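Local coordinates for beta-lactamase inhibitory protein BLIP-I (Streptomyces exfoliatus, PDB 3GMV), which probably inhibits class A beta-lactamases by binding to them as a protein partner, at residues L81-R86 / A99-S104; E123-A128 / F140-G145. All blocks are in the same frame, centred on the assembly; numbering follows the deposited sequence.

Contact 1: L81-R86 / A99-S104; sequences LSHYNR and AVPKDS
His83 and Val100 bring the two backbones closest, their CA atoms 5.4 Å apart, where the short helix 81-84 meets the chain just as it leaves helix 93-99. This is the helical layer of a two-layer alpha/beta sandwich, the BLIP fold, and it illustrates how two helices can be joined at their ends with no direct hydrogen bond between residues 81-86 and 99-104. Ala99 is the last helical residue and Val100 the first to turn extended, which places the Pro101 ring against the imidazole. The His83 imidazole takes the centre of the contact. With CG anti to its own carbonyl carbon (chi1 -63°), the ring reaches across to Pro101, whose CD lies over one face, 3.6 Å from the ring centroid and only 8° off the normal: a CH-pi contact. Ala99 O approaches the same ring obliquely, 3.1 Å from His83 CD2. The ring nitrogen ND1 is hydrogen-bonded to Lys80 N, a bond back to the residue just before its helix that would limit rotation of the imidazole. Val100 CG2 packs on His83 CB, while Ala99 CB rests against the carbonyl oxygen of Arg86; the same valine side chain touches Phe140 of strand 137-143. Arg86 folds back over the helix. Its NH1 and NH2 both grip Ser82 OG, at 2.8 and 2.9 Å, and the carbonyl oxygen of Ser82 sits over one face of the guanidinium. NH2 is also a donor to a water, which in turn gives a hydrogen to Ala99 O at 2.8 Å, so that one water joins Arg86 NH2 to Ala99 O.

Contact 2: E123-A128 / F140-G145; sequences EKYYCA and FHLTDG
Over one face of the His141 imidazole lies the aliphatic chain of Lys124, with CG 3.6 Å from the ring centroid and 6° off the normal, a CH-pi contact. The extended lysine chain lays CD and CE alongside CE1 of the ring, and Tyr149 of strand 146-153 meets the same imidazole with its own ring. The Phe140 ring is met differently: Cys127 SG stands at its edge, 3.8 Å from CD2, a sulfur-aromatic contact made by a sulfur already tied to Cys105 in a disulfide. Beside the Tyr125 ring, near its plane, is Phe140 O, while CE2 packs obliquely on Leu142 CD1. These groups hang on an antiparallel beta hairpin. Lys124 and His141 form a non-hydrogen-bonded pair, flanked by the hydrogen-bonded pairs Glu123-Leu142 and Tyr125-Phe140, whose four backbone bonds include Tyr125 N to Phe140 O at 2.8 Å. Glu123, Tyr125, Phe140 and Leu142 share the face covered by helix 93-99, where Leu96 touches both Phe140 and Leu142. At the turn that leads into strand 146-153, a water gives a hydrogen to Glu123 OE1 at 2.7 Å and accepts one from Gly145 N. The chemistry thus divides by face: apolar packing against the helix beside a water-bridged carboxylate, and a lysine-histidine CH-pi contact on the opposite face, where a nearby ammonium would probably disfavour protonation of the imidazole.

How the contacts relate
Contact 1 is a surface contact in the helical layer, about 18 Å from the centre of the chain to its own centre; contact 2 is partly buried and lies in the sheet, its centre about 8 Å from that of the chain. The first relies on side chains and a water, whereas the second is built on a ladder of backbone bonds and buries roughly twice the area. Each nevertheless sets an aliphatic group over a histidine face, a proline in one and a lysine in the other. They also touch at Ser104, whose O lies near Cys127 CB, and residues 99-104 lead directly into strand 105-111, which neighbours strand 122-128 and carries the disulfide partner of Cys127.

Contact 1: L81-R86 / A99-S104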
ATOM      1  N   LEU A  81     -20.495  -5.038  -4.632  1.00  8.34           N
ATOM      2  CA  LEU A  81     -20.432  -6.453  -4.283  1.00  8.16           C
ATOM      3  C   LEU A  81     -20.516  -7.319  -5.529  1.00  8.51           C
ATOM      4  O   LEU A  81     -19.871  -8.348  -5.619  1.00  7.83           O
ATOM      5  CB  LEU A  81     -21.530  -6.817  -3.269  1.00  8.71           C
ATOM      6  CG  LEU A  81     -21.452  -8.221  -2.693  1.00  9.91           C
ATOM      7  CD1 LEU A  81     -20.072  -8.496  -2.064  1.00 13.44           C
ATOM      8  CD2 LEU A  81     -22.583  -8.337  -1.680  1.00 11.34           C
ATOM      9  N   SER A  82     -21.278  -6.882  -6.530  1.00  7.92           N
ATOM     10  CA  SER A  82     -21.358  -7.637  -7.788  1.00  8.25           C
ATOM     11  C   SER A  82     -19.954  -7.843  -8.401  1.00  7.18           C
ATOM     12  O   SER A  82     -19.601  -8.946  -8.862  1.00  7.05           O
ATOM     13  CB  SER A  82     -22.236  -6.849  -8.771  1.00  7.76           C
ATOM     14  OG  SER A  82     -22.437  -7.569  -9.989  1.00  8.19           O
ATOM     15  N   HIS A  83     -19.159  -6.785  -8.432  1.00  7.61           N
ATOM     16  CA  HIS A  83     -17.803  -6.895  -8.968  1.00  7.36           C
ATOM     17  C   HIS A  83     -17.002  -7.880  -8.130  1.00  7.03           C
ATOM     18  O   HIS A  83     -16.280  -8.749  -8.657  1.00  6.61           O
ATOM     19  CB  HIS A  83     -17.019  -5.591  -8.874  1.00  8.92           C
ATOM     20  CG  HIS A  83     -17.577  -4.449  -9.656  1.00  8.20           C
ATOM     21  ND1 HIS A  83     -17.965  -3.273  -9.055  1.00  8.92           N
ATOM     22  CD2 HIS A  83     -17.703  -4.254 -10.990  1.00  9.65           C
ATOM     23  CE1 HIS A  83     -18.339  -2.409  -9.982  1.00 11.93           C
ATOM     24  NE2 HIS A  83     -18.187  -2.978 -11.164  1.00  9.03           N
ATOM     25  N   TYR A  84     -17.055  -7.686  -6.818  1.00  6.83           N
ATOM     26  CA  TYR A  84     -16.290  -8.504  -5.893  1.00  6.75           C
ATOM     27  C   TYR A  84     -16.606  -9.996  -6.070  1.00  7.33           C
ATOM     28  O   TYR A  84     -15.702 -10.854  -6.052  1.00  7.14           O
ATOM     29  CB  TYR A  84     -16.573  -8.053  -4.429  1.00  7.62           C
ATOM     30  CG  TYR A  84     -15.769  -8.890  -3.442  1.00  6.21           C
ATOM     31  CD1 TYR A  84     -14.439  -8.578  -3.173  1.00  5.78           C
ATOM     32  CD2 TYR A  84     -16.342  -9.974  -2.804  1.00  9.59           C
ATOM     33  CE1 TYR A  84     -13.698  -9.325  -2.287  1.00  7.01           C
ATOM     34  CE2 TYR A  84     -15.610 -10.738  -1.922  1.00  7.97           C
ATOM     35  CZ  TYR A  84     -14.300 -10.419  -1.676  1.00 10.32           C
ATOM     36  OH  TYR A  84     -13.580 -11.188  -0.807  1.00  9.56           O
ATOM     37  N   ASN A  85     -17.887 -10.298  -6.267  1.00  7.53           N
ATOM     38  CA  ASN A  85     -18.350 -11.681  -6.446  1.00  8.07           C
ATOM     39  C   ASN A  85     -17.867 -12.339  -7.726  1.00  8.71           C
ATOM     40  O   ASN A  85     -18.005 -13.565  -7.883  1.00  8.52           O
ATOM     41  CB  ASN A  85     -19.872 -11.750  -6.391  1.00  8.41           C
ATOM     42  CG  ASN A  85     -20.395 -11.618  -4.989  1.00  8.69           C
ATOM     43  OD1 ASN A  85     -19.652 -11.813  -4.025  1.00 10.22           O
ATOM     44  ND2 ASN A  85     -21.694 -11.296  -4.851  1.00 10.49           N
ATOM     45  N   ARG A  86     -17.255 -11.551  -8.607  1.00  7.75           N
ATOM     46  CA  ARG A  86     -16.660 -12.108  -9.807  1.00  8.55           C
ATOM     47  C   ARG A  86     -15.135 -12.098  -9.752  1.00  8.98           C
ATOM     48  O   ARG A  86     -14.449 -12.171 -10.791  1.00 10.82           O
ATOM     49  CB  ARG A  86     -17.218 -11.430 -11.072  1.00  8.76           C
ATOM     50  CG  ARG A  86     -18.696 -11.764 -11.293  1.00  8.12           C
ATOM     51  CD  ARG A  86     -19.229 -11.137 -12.636  1.00  8.99           C
ATOM     52  NE  ARG A  86     -19.284  -9.674 -12.530  1.00  9.00           N
ATOM     53  CZ  ARG A  86     -20.286  -8.976 -11.994  1.00  9.37           C
ATOM     54  NH1 ARG A  86     -21.352  -9.604 -11.507  1.00  8.81           N
ATOM     55  NH2 ARG A  86     -20.230  -7.637 -11.941  1.00  7.74           N
ATOM     56  N   ALA A  99     -12.812  -7.472 -14.062  1.00 11.56           N
ATOM     57  CA  ALA A  99     -13.974  -7.636 -13.136  1.00 10.48           C
ATOM     58  C   ALA A  99     -14.247  -6.416 -12.269  1.00 10.03           C
ATOM     59  O   ALA A  99     -15.399  -6.109 -11.960  1.00  9.88           O
ATOM     60  CB  ALA A  99     -13.762  -8.850 -12.234  1.00  8.99           C
ATOM     61  N   VAL A 100     -13.191  -5.704 -11.882  1.00  9.11           N
ATOM     62  CA  VAL A 100     -13.296  -4.626 -10.905  1.00 10.17           C
ATOM     63  C   VAL A 100     -12.782  -3.363 -11.559  1.00 10.59           C
ATOM     64  O   VAL A 100     -11.744  -3.405 -12.227  1.00 10.64           O
ATOM     65  CB  VAL A 100     -12.381  -4.923  -9.658  1.00 10.05           C
ATOM     66  CG1 VAL A 100     -12.341  -3.736  -8.697  1.00 11.96           C
ATOM     67  CG2 VAL A 100     -12.861  -6.173  -8.902  1.00  9.06           C
ATOM     68  N   PRO A 101     -13.461  -2.228 -11.362  1.00 10.96           N
ATOM     69  CA  PRO A 101     -12.907  -1.004 -12.023  1.00 11.06           C
ATOM     70  C   PRO A 101     -11.662  -0.462 -11.275  1.00 11.10           C
ATOM     71  O   PRO A 101     -11.760  -0.010 -10.107  1.00 10.36           O
ATOM     72  CB  PRO A 101     -14.079  -0.013 -11.982  1.00 11.27           C
ATOM     73  CG  PRO A 101     -14.960  -0.484 -10.838  1.00 11.45           C
ATOM     74  CD  PRO A 101     -14.766  -1.996 -10.730  1.00 10.34           C
ATOM     75  N   LYS A 102     -10.500  -0.533 -11.932  1.00 11.37           N
ATOM     76  CA  LYS A 102      -9.268  -0.130 -11.283  1.00 12.74           C
ATOM     77  C   LYS A 102      -9.292   1.321 -10.814  1.00 12.61           C
ATOM     78  O   LYS A 102      -8.601   1.681  -9.845  1.00 12.01           O
ATOM     79  CB  LYS A 102      -8.049  -0.394 -12.189  1.00 12.90           C
ATOM     80  CG  LYS A 102      -6.754  -0.419 -11.403  1.00 15.44           C
ATOM     81  CD  LYS A 102      -5.575  -0.857 -12.270  1.00 19.43           C
ATOM     82  CE  LYS A 102      -4.287  -0.178 -11.839  1.00 24.43           C
ATOM     83  NZ  LYS A 102      -3.687  -0.843 -10.697  1.00 29.65           N
ATOM     84  N   ASP A 103     -10.083   2.173 -11.469  1.00 13.03           N
ATOM     85  CA  ASP A 103     -10.172   3.567 -11.010  1.00 12.44           C
ATOM     86  C   ASP A 103     -10.853   3.650  -9.644  1.00 11.53           C
ATOM     87  O   ASP A 103     -10.881   4.715  -9.027  1.00 10.65           O
ATOM     88  CB  ASP A 103     -10.948   4.455 -12.005  1.00 13.57           C
ATOM     89  CG  ASP A 103     -10.133   4.845 -13.227  1.00 17.98           C
ATOM     90  OD1 ASP A 103      -8.901   4.663 -13.235  1.00 20.99           O
ATOM     91  OD2 ASP A 103     -10.754   5.339 -14.194  1.00 21.64           O
ATOM     92  N   SER A 104     -11.436   2.533  -9.168  1.00 10.87           N
ATOM     93  CA  SER A 104     -12.025   2.543  -7.820  1.00  9.32           C
ATOM     94  C   SER A 104     -11.020   2.174  -6.750  1.00  9.93           C
ATOM     95  O   SER A 104     -11.425   1.978  -5.612  1.00  9.47           O
ATOM     96  CB  SER A 104     -13.217   1.570  -7.714  1.00  9.17           C
ATOM     97  OG  SER A 104     -13.912   1.725  -6.484  1.00  9.75           O
TER
HETATM   98  O   HOH W   1     -17.656  -7.043 -13.283  1.00 11.52           O

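Contact 2: E123-A128 / F140-G145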
ATOM      1  N   GLU A 123       1.674  -6.795  -4.474  1.00 11.27           N
ATOM      2  CA  GLU A 123       1.054  -5.479  -4.595  1.00 10.81           C
ATOM      3  C   GLU A 123      -0.265  -5.539  -3.858  1.00 10.24           C
ATOM      4  O   GLU A 123      -1.018  -6.520  -4.006  1.00  9.64           O
ATOM      5  CB  GLU A 123       0.754  -5.173  -6.061  1.00 10.69           C
ATOM      6  CG  GLU A 123       1.995  -5.041  -6.994  1.00 12.33           C
ATOM      7  CD  GLU A 123       1.624  -5.121  -8.468  1.00 14.37           C
ATOM      8  OE1 GLU A 123       1.572  -6.237  -9.044  1.00 15.19           O
ATOM      9  OE2 GLU A 123       1.390  -4.069  -9.073  1.00 15.23           O
ATOM     10  N   LYS A 124      -0.557  -4.512  -3.067  1.00 10.04           N
ATOM     11  CA  LYS A 124      -1.765  -4.501  -2.268  1.00 10.29           C
ATOM     12  C   LYS A 124      -2.635  -3.364  -2.767  1.00 10.42           C
ATOM     13  O   LYS A 124      -2.206  -2.201  -2.754  1.00 10.10           O
ATOM     14  CB  LYS A 124      -1.455  -4.309  -0.771  1.00 11.05           C
ATOM     15  CG  LYS A 124      -0.702  -5.514  -0.127  1.00 11.59           C
ATOM     16  CD  LYS A 124      -0.680  -5.411   1.394  1.00 15.96           C
ATOM     17  CE  LYS A 124       0.128  -6.596   1.957  1.00 19.90           C
ATOM     18  NZ  LYS A 124       0.291  -6.543   3.452  1.00 23.44           N
ATOM     19  N   TYR A 125      -3.848  -3.706  -3.208  1.00  9.33           N
ATOM     20  CA  TYR A 125      -4.824  -2.716  -3.638  1.00  8.54           C
ATOM     21  C   TYR A 125      -6.007  -2.582  -2.668  1.00  8.63           C
ATOM     22  O   TYR A 125      -6.490  -3.559  -2.081  1.00  8.94           O
ATOM     23  CB  TYR A 125      -5.307  -3.068  -5.047  1.00  8.00           C
ATOM     24  CG  TYR A 125      -4.352  -2.692  -6.146  1.00  8.99           C
ATOM     25  CD1 TYR A 125      -4.328  -1.395  -6.635  1.00  9.72           C
ATOM     26  CD2 TYR A 125      -3.465  -3.633  -6.696  1.00  9.21           C
ATOM     27  CE1 TYR A 125      -3.462  -1.041  -7.671  1.00 11.69           C
ATOM     28  CE2 TYR A 125      -2.589  -3.282  -7.740  1.00 12.39           C
ATOM     29  CZ  TYR A 125      -2.601  -1.974  -8.202  1.00 14.51           C
ATOM     30  OH  TYR A 125      -1.780  -1.562  -9.215  1.00 15.78           O
ATOM     31  N   TYR A 126      -6.456  -1.349  -2.489  1.00  8.20           N
ATOM     32  CA  TYR A 126      -7.594  -1.051  -1.648  1.00  7.92           C
ATOM     33  C   TYR A 126      -8.603  -0.316  -2.511  1.00  8.25           C
ATOM     34  O   TYR A 126      -8.293   0.705  -3.137  1.00  8.30           O
ATOM     35  CB  TYR A 126      -7.112  -0.155  -0.522  1.00  8.86           C
ATOM     36  CG  TYR A 126      -8.207   0.528   0.283  1.00  9.30           C
ATOM     37  CD1 TYR A 126      -8.995  -0.174   1.181  1.00 12.30           C
ATOM     38  CD2 TYR A 126      -8.448   1.897   0.130  1.00 11.12           C
ATOM     39  CE1 TYR A 126      -9.994   0.494   1.945  1.00 13.61           C
ATOM     40  CE2 TYR A 126      -9.426   2.546   0.875  1.00 12.77           C
ATOM     41  CZ  TYR A 126     -10.184   1.849   1.765  1.00 15.99           C
ATOM     42  OH  TYR A 126     -11.159   2.540   2.464  1.00 17.90           O
ATOM     43  N   CYS A 127      -9.803  -0.862  -2.595  1.00  8.96           N
ATOM     44  CA  CYS A 127     -10.802  -0.288  -3.474  1.00  9.12           C
ATOM     45  C   CYS A 127     -11.985   0.253  -2.668  1.00  8.81           C
ATOM     46  O   CYS A 127     -12.778  -0.528  -2.120  1.00  8.67           O
ATOM     47  CB  CYS A 127     -11.284  -1.369  -4.451  1.00  8.60           C
ATOM     48  SG  CYS A 127      -9.977  -2.118  -5.387  1.00 10.45           S
ATOM     49  N   ALA A 128     -12.134   1.575  -2.612  1.00  9.49           N
ATOM     50  CA  ALA A 128     -13.210   2.172  -1.787  1.00 10.09           C
ATOM     51  C   ALA A 128     -14.492   2.243  -2.609  1.00  9.96           C
ATOM     52  O   ALA A 128     -14.448   2.580  -3.781  1.00  9.07           O
ATOM     53  CB  ALA A 128     -12.813   3.581  -1.370  1.00 10.60           C
ATOM     54  N   PHE A 140      -7.498  -6.344  -2.500  1.00  7.86           N
ATOM     55  CA  PHE A 140      -7.035  -7.368  -3.414  1.00  9.12           C
ATOM     56  C   PHE A 140      -5.529  -7.341  -3.379  1.00  9.28           C
ATOM     57  O   PHE A 140      -4.934  -6.280  -3.547  1.00 10.68           O
ATOM     58  CB  PHE A 140      -7.493  -7.040  -4.846  1.00  8.54           C
ATOM     59  CG  PHE A 140      -8.982  -7.052  -5.021  1.00  7.09           C
ATOM     60  CD1 PHE A 140      -9.685  -8.255  -5.001  1.00  6.12           C
ATOM     61  CD2 PHE A 140      -9.678  -5.870  -5.260  1.00  8.16           C
ATOM     62  CE1 PHE A 140     -11.086  -8.244  -5.166  1.00  7.01           C
ATOM     63  CE2 PHE A 140     -11.061  -5.868  -5.462  1.00  9.41           C
ATOM     64  CZ  PHE A 140     -11.761  -7.048  -5.394  1.00  6.88           C
ATOM     65  N   HIS A 141      -4.891  -8.489  -3.170  1.00  8.34           N
ATOM     66  CA  HIS A 141      -3.427  -8.514  -3.216  1.00  9.37           C
ATOM     67  C   HIS A 141      -2.974  -9.370  -4.403  1.00  9.01           C
ATOM     68  O   HIS A 141      -3.517 -10.458  -4.630  1.00 10.20           O
ATOM     69  CB  HIS A 141      -2.833  -9.063  -1.889  1.00  9.75           C
ATOM     70  CG  HIS A 141      -3.232  -8.271  -0.677  1.00 11.69           C
ATOM     71  ND1 HIS A 141      -2.895  -8.659   0.595  1.00 13.34           N
ATOM     72  CD2 HIS A 141      -3.972  -7.146  -0.542  1.00 11.29           C
ATOM     73  CE1 HIS A 141      -3.387  -7.800   1.466  1.00 10.51           C
ATOM     74  NE2 HIS A 141      -4.060  -6.877   0.807  1.00 12.46           N
ATOM     75  N   LEU A 142      -1.968  -8.901  -5.141  1.00  8.65           N
ATOM     76  CA  LEU A 142      -1.427  -9.651  -6.273  1.00  9.35           C
ATOM     77  C   LEU A 142      -0.029 -10.125  -5.911  1.00  9.54           C
ATOM     78  O   LEU A 142       0.700  -9.402  -5.226  1.00 10.14           O
ATOM     79  CB  LEU A 142      -1.362  -8.736  -7.505  1.00  8.67           C
ATOM     80  CG  LEU A 142      -2.677  -8.234  -8.070  1.00  9.59           C
ATOM     81  CD1 LEU A 142      -2.378  -7.165  -9.164  1.00 12.86           C
ATOM     82  CD2 LEU A 142      -3.468  -9.405  -8.655  1.00 11.52           C
ATOM     83  N   THR A 143       0.328 -11.351  -6.298  1.00  9.30           N
ATOM     84  CA  THR A 143       1.694 -11.829  -6.121  1.00 10.00           C
ATOM     85  C   THR A 143       2.146 -12.291  -7.525  1.00 10.96           C
ATOM     86  O   THR A 143       1.509 -13.181  -8.109  1.00 10.22           O
ATOM     87  CB  THR A 143       1.757 -13.001  -5.093  1.00  9.30           C
ATOM     88  OG1 THR A 143       1.192 -12.597  -3.830  1.00  9.57           O
ATOM     89  CG2 THR A 143       3.206 -13.462  -4.862  1.00 11.24           C
ATOM     90  N   ASP A 144       3.224 -11.694  -8.047  1.00 11.63           N
ATOM     91  CA  ASP A 144       3.624 -11.881  -9.451  1.00 13.20           C
ATOM     92  C   ASP A 144       2.423 -11.894 -10.402  1.00 13.71           C
ATOM     93  O   ASP A 144       2.261 -12.787 -11.242  1.00 13.15           O
ATOM     94  CB  ASP A 144       4.465 -13.138  -9.587  1.00 14.56           C
ATOM     95  CG  ASP A 144       5.792 -13.012  -8.850  1.00 16.96           C
ATOM     96  OD1 ASP A 144       6.352 -11.895  -8.811  1.00 21.37           O
ATOM     97  OD2 ASP A 144       6.252 -14.009  -8.284  1.00 21.81           O
ATOM     98  N   GLY A 145       1.548 -10.919 -10.201  1.00 12.94           N
ATOM     99  CA  GLY A 145       0.452 -10.670 -11.123  1.00 12.50           C
ATOM    100  C   GLY A 145      -0.690 -11.657 -11.062  1.00 11.43           C
ATOM    101  O   GLY A 145      -1.486 -11.726 -12.007  1.00 11.04           O
TER
HETATM  102  O   HOH W   2       2.381  -8.736  -8.379  1.00 16.76           O